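Local structure of glutamate racemase (Francisella tularensis subsp. tularensis, 3OUT) at residues Y142-M152 with V166-K177. The protein belongs to the Asp/Glu/hydantoin racemase family and is built around two parallel beta sheets. Numbering follows the deposited sequence.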
loop_
_atom_site.group_PDB
_atom_site.type_symbol
_atom_site.label_atom_id
_atom_site.label_comp_id
_atom_site.label_asym_id
_atom_site.label_seq_id
_atom_site.Cartn_x
_atom_site.Cartn_y
_atom_site.Cartn_z
ATOM N N TYR B 142 30.455 -14.824 11.271
ATOM C CA TYR B 142 30.850 -14.011 10.123
ATOM C C TYR B 142 29.657 -13.909 9.160
ATOM O O TYR B 142 29.087 -14.918 8.755
ATOM C CB TYR B 142 32.009 -14.671 9.408
ATOM C CG TYR B 142 33.282 -14.668 10.223
ATOM C CD1 TYR B 142 34.079 -13.524 10.309
ATOM C CD2 TYR B 142 33.669 -15.802 10.882
ATOM C CE1 TYR B 142 35.268 -13.540 11.046
ATOM C CE2 TYR B 142 34.840 -15.839 11.628
ATOM C CZ TYR B 142 35.630 -14.715 11.702
ATOM O OH TYR B 142 36.797 -14.810 12.435
ATOM N N SER B 143 29.281 -12.684 8.839
ATOM C CA SER B 143 28.089 -12.444 8.044
ATOM C C SER B 143 28.420 -11.630 6.811
ATOM O O SER B 143 29.224 -10.678 6.881
ATOM C CB SER B 143 27.081 -11.675 8.884
ATOM O OG SER B 143 26.670 -12.388 10.043
ATOM N N ASN B 144 27.792 -11.975 5.688
ATOM C CA ASN B 144 27.974 -11.209 4.450
ATOM C C ASN B 144 26.675 -11.173 3.641
ATOM O O ASN B 144 26.131 -12.208 3.351
ATOM C CB ASN B 144 29.103 -11.792 3.598
ATOM C CG ASN B 144 29.726 -10.769 2.644
ATOM O OD1 ASN B 144 29.869 -9.595 2.993
ATOM N ND2 ASN B 144 30.128 -11.228 1.447
ATOM N N PRO B 145 26.215 -9.958 3.238
ATOM C CA PRO B 145 25.030 -9.899 2.375
ATOM C C PRO B 145 25.323 -10.393 0.943
ATOM O O PRO B 145 26.451 -10.280 0.464
ATOM C CB PRO B 145 24.656 -8.418 2.400
ATOM C CG PRO B 145 25.847 -7.718 2.691
ATOM C CD PRO B 145 26.743 -8.618 3.511
ATOM N N CYS B 146 24.317 -10.968 0.274
ATOM C CA CYS B 146 24.465 -11.425 -1.105
ATOM C C CYS B 146 23.378 -10.784 -1.944
ATOM O O CYS B 146 22.499 -11.470 -2.474
ATOM C CB CYS B 146 24.360 -12.932 -1.197
ATOM S SG CYS B 146 25.672 -13.850 -0.284
ATOM N N GLY B 147 23.437 -9.460 -2.061
ATOM C CA GLY B 147 22.306 -8.686 -2.596
ATOM C C GLY B 147 21.700 -9.167 -3.904
ATOM O O GLY B 147 20.468 -9.227 -4.034
ATOM N N LEU B 148 22.547 -9.535 -4.875
ATOM C CA LEU B 148 22.066 -9.942 -6.192
ATOM C C LEU B 148 21.407 -11.307 -6.244
ATOM O O LEU B 148 20.649 -11.577 -7.195
ATOM C CB LEU B 148 23.170 -9.905 -7.247
ATOM C CG LEU B 148 22.810 -9.959 -8.746
ATOM C CD1 LEU B 148 21.714 -8.926 -9.155
ATOM C CD2 LEU B 148 24.073 -9.748 -9.596
ATOM N N PHE B 149 21.630 -12.160 -5.238
ATOM C CA PHE B 149 21.154 -13.531 -5.382
ATOM C C PHE B 149 19.630 -13.673 -5.612
ATOM O O PHE B 149 19.191 -14.496 -6.421
ATOM C CB PHE B 149 21.525 -14.376 -4.154
ATOM C CG PHE B 149 22.918 -15.000 -4.153
ATOM C CD1 PHE B 149 23.823 -14.879 -5.203
ATOM C CD2 PHE B 149 23.308 -15.715 -3.029
ATOM C CE1 PHE B 149 25.053 -15.514 -5.155
ATOM C CE2 PHE B 149 24.575 -16.306 -2.947
ATOM C CZ PHE B 149 25.421 -16.231 -4.018
ATOM N N VAL B 150 18.816 -12.931 -4.876
ATOM C CA VAL B 150 17.382 -13.071 -4.991
ATOM C C VAL B 150 16.896 -12.825 -6.419
ATOM O O VAL B 150 16.214 -13.674 -7.002
ATOM C CB VAL B 150 16.620 -12.179 -3.991
ATOM C CG1 VAL B 150 15.159 -12.019 -4.365
ATOM C CG2 VAL B 150 16.749 -12.747 -2.548
ATOM N N SER B 151 17.236 -11.679 -7.003
ATOM C CA SER B 151 16.783 -11.391 -8.374
ATOM C C SER B 151 17.358 -12.389 -9.396
ATOM O O SER B 151 16.665 -12.837 -10.292
ATOM C CB SER B 151 17.135 -9.968 -8.753
ATOM O OG SER B 151 16.599 -9.726 -10.062
HETATM N N MSE B 152 18.629 -12.725 -9.231
HETATM C CA MSE B 152 19.351 -13.665 -10.086
HETATM C C MSE B 152 18.556 -14.972 -10.173
HETATM O O MSE B 152 18.299 -15.486 -11.264
HETATM C CB MSE B 152 20.770 -13.915 -9.506
HETATM C CG MSE B 152 21.580 -14.816 -10.319
HETATM SE SE MSE B 152 23.311 -15.154 -9.481
HETATM C CE MSE B 152 22.611 -16.432 -8.161
ATOM N N VAL B 166 29.047 -14.655 -9.523
ATOM C CA VAL B 166 28.393 -13.848 -8.503
ATOM C C VAL B 166 28.655 -14.465 -7.107
ATOM O O VAL B 166 28.956 -13.747 -6.181
ATOM C CB VAL B 166 26.869 -13.711 -8.767
ATOM C CG1 VAL B 166 26.193 -12.918 -7.623
ATOM C CG2 VAL B 166 26.636 -13.015 -10.148
ATOM N N ALA B 167 28.534 -15.790 -6.983
ATOM C CA ALA B 167 28.806 -16.464 -5.711
ATOM C C ALA B 167 30.262 -16.244 -5.277
ATOM O O ALA B 167 30.532 -15.983 -4.093
ATOM C CB ALA B 167 28.461 -17.954 -5.777
ATOM N N LYS B 168 31.208 -16.319 -6.208
ATOM C CA LYS B 168 32.629 -16.049 -5.834
ATOM C C LYS B 168 32.779 -14.657 -5.259
ATOM O O LYS B 168 33.479 -14.454 -4.253
ATOM C CB LYS B 168 33.588 -16.286 -7.016
ATOM C CG LYS B 168 33.664 -17.738 -7.447
ATOM C CD LYS B 168 34.665 -17.940 -8.600
ATOM C CE LYS B 168 34.472 -19.282 -9.314
ATOM N NZ LYS B 168 35.032 -19.281 -10.704
ATOM N N GLU B 169 32.084 -13.679 -5.847
ATOM C CA GLU B 169 32.154 -12.309 -5.367
ATOM C C GLU B 169 31.729 -12.189 -3.897
ATOM O O GLU B 169 32.380 -11.492 -3.120
ATOM C CB GLU B 169 31.288 -11.402 -6.263
ATOM C CG GLU B 169 31.192 -9.972 -5.831
ATOM C CD GLU B 169 32.429 -9.146 -6.117
ATOM O OE1 GLU B 169 33.324 -9.592 -6.881
ATOM O OE2 GLU B 169 32.476 -8.021 -5.561
ATOM N N TYR B 170 30.648 -12.878 -3.521
ATOM C CA TYR B 170 30.091 -12.777 -2.194
ATOM C C TYR B 170 30.740 -13.736 -1.187
ATOM O O TYR B 170 30.760 -13.451 0.011
ATOM C CB TYR B 170 28.587 -13.076 -2.224
ATOM C CG TYR B 170 27.746 -12.014 -2.911
ATOM C CD1 TYR B 170 27.970 -10.667 -2.671
ATOM C CD2 TYR B 170 26.715 -12.363 -3.796
ATOM C CE1 TYR B 170 27.197 -9.675 -3.294
ATOM C CE2 TYR B 170 25.935 -11.365 -4.406
ATOM C CZ TYR B 170 26.175 -10.046 -4.154
ATOM O OH TYR B 170 25.403 -9.074 -4.732
ATOM N N LEU B 171 31.206 -14.874 -1.649
ATOM C CA LEU B 171 31.677 -15.936 -0.727
ATOM C C LEU B 171 33.171 -15.909 -0.467
ATOM O O LEU B 171 33.646 -16.577 0.463
ATOM C CB LEU B 171 31.276 -17.312 -1.255
ATOM C CG LEU B 171 29.791 -17.596 -1.380
ATOM C CD1 LEU B 171 29.562 -18.869 -2.100
ATOM C CD2 LEU B 171 29.106 -17.608 0.003
ATOM N N SER B 172 33.912 -15.137 -1.260
ATOM C CA SER B 172 35.359 -15.012 -1.062
ATOM C C SER B 172 35.682 -14.446 0.329
ATOM O O SER B 172 36.720 -14.794 0.910
ATOM C CB SER B 172 35.977 -14.154 -2.174
ATOM O OG SER B 172 35.416 -12.859 -2.180
ATOM N N TYR B 173 34.793 -13.604 0.864
ATOM C CA TYR B 173 34.907 -13.096 2.233
ATOM C C TYR B 173 35.179 -14.213 3.256
ATOM O O TYR B 173 35.828 -13.939 4.250
ATOM C CB TYR B 173 33.637 -12.328 2.620
ATOM C CG TYR B 173 33.500 -11.955 4.078
ATOM C CD1 TYR B 173 34.249 -10.936 4.623
ATOM C CD2 TYR B 173 32.591 -12.607 4.908
ATOM C CE1 TYR B 173 34.101 -10.578 5.966
ATOM C CE2 TYR B 173 32.447 -12.259 6.234
ATOM C CZ TYR B 173 33.195 -11.251 6.755
ATOM O OH TYR B 173 33.047 -10.885 8.060
ATOM N N PHE B 174 34.676 -15.429 3.014
ATOM C CA PHE B 174 34.755 -16.516 4.002
ATOM C C PHE B 174 36.012 -17.361 3.883
ATOM O O PHE B 174 36.264 -18.193 4.735
ATOM C CB PHE B 174 33.540 -17.442 3.909
ATOM C CG PHE B 174 32.247 -16.752 4.226
ATOM C CD1 PHE B 174 31.900 -16.497 5.522
ATOM C CD2 PHE B 174 31.385 -16.376 3.217
ATOM C CE1 PHE B 174 30.704 -15.862 5.832
ATOM C CE2 PHE B 174 30.202 -15.734 3.496
ATOM C CZ PHE B 174 29.859 -15.474 4.809
ATOM N N HIS B 175 36.784 -17.183 2.819
ATOM C CA HIS B 175 37.865 -18.153 2.571
ATOM C C HIS B 175 38.900 -18.218 3.697
ATOM O O HIS B 175 39.378 -19.311 4.014
ATOM C CB HIS B 175 38.535 -17.923 1.222
ATOM C CG HIS B 175 37.751 -18.478 0.080
ATOM N ND1 HIS B 175 37.616 -17.820 -1.127
ATOM C CD2 HIS B 175 37.046 -19.628 -0.035
ATOM C CE1 HIS B 175 36.860 -18.542 -1.937
ATOM N NE2 HIS B 175 36.496 -19.642 -1.296
ATOM N N ASP B 176 39.215 -17.092 4.316
ATOM C CA ASP B 176 40.195 -17.099 5.418
ATOM C C ASP B 176 39.560 -17.219 6.817
ATOM O O ASP B 176 40.270 -17.071 7.814
ATOM C CB ASP B 176 41.082 -15.837 5.360
ATOM C CG ASP B 176 40.335 -14.570 5.712
ATOM O OD1 ASP B 176 39.106 -14.594 5.744
ATOM O OD2 ASP B 176 40.973 -13.529 5.943
ATOM N N LYS B 177 38.251 -17.488 6.914
ATOM C CA LYS B 177 37.564 -17.388 8.217
ATOM C C LYS B 177 37.427 -18.717 8.949
ATOM O O LYS B 177 36.984 -18.729 10.100
ATOM C CB LYS B 177 36.143 -16.786 8.062
ATOM C CG LYS B 177 36.050 -15.407 7.384
ATOM C CD LYS B 177 36.929 -14.362 8.070
ATOM C CE LYS B 177 36.568 -12.932 7.675
ATOM N NZ LYS B 177 37.138 -12.520 6.363
HETATM O O HOH W 1 37.756 -17.534 12.519
HETATM O O HOH W 2 31.066 -10.558 9.729
#
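Asn144 ND2 donates to the backbone Tyr170 O at 2.7 Å, meeting a lone pair in the carbonyl plane, with Tyr170 O lying close to the plane of the Asn144 amide, although the N-H...O angle is bent to 137°. With CG anti to the backbone N (chi1 -156°), Asn144 directs its amide toward this carbonyl in helix 161-171. The Tyr170 ring lies over the backbone of Cys146, whose CA sits 3.5 Å from the ring centroid in a CH-pi contact, and Cys146 SG approaches the ring obliquely. Beyond the ring, Tyr170 OH accepts a nearly straight bond from Leu148 N (2.9 Å), tying the helix to the turn at 146-149. Strand 140-145 borders the four-stranded parallel sheet, bonded to strand 113-118, and helix 161-171 packs against this margin. An edge of Tyr170 points at the face of Phe149 in a T-shaped pair (planes at 88°), while Val166 touches Phe149 CE1 and Met152 SE. Leu148 and Val166 also pack against a second subunit. At the opposite end, Lys177 CD lies over one face of the Tyr142 ring in a CH-pi contact, 3.8 Å from the centroid, and Lys177 NZ donates a hydrogen bond to Tyr173 O and forms a salt bridge with Asp176 OD1. Waters bridge Tyr142 OH to Lys177 O and Ser143 N to Tyr173 OH.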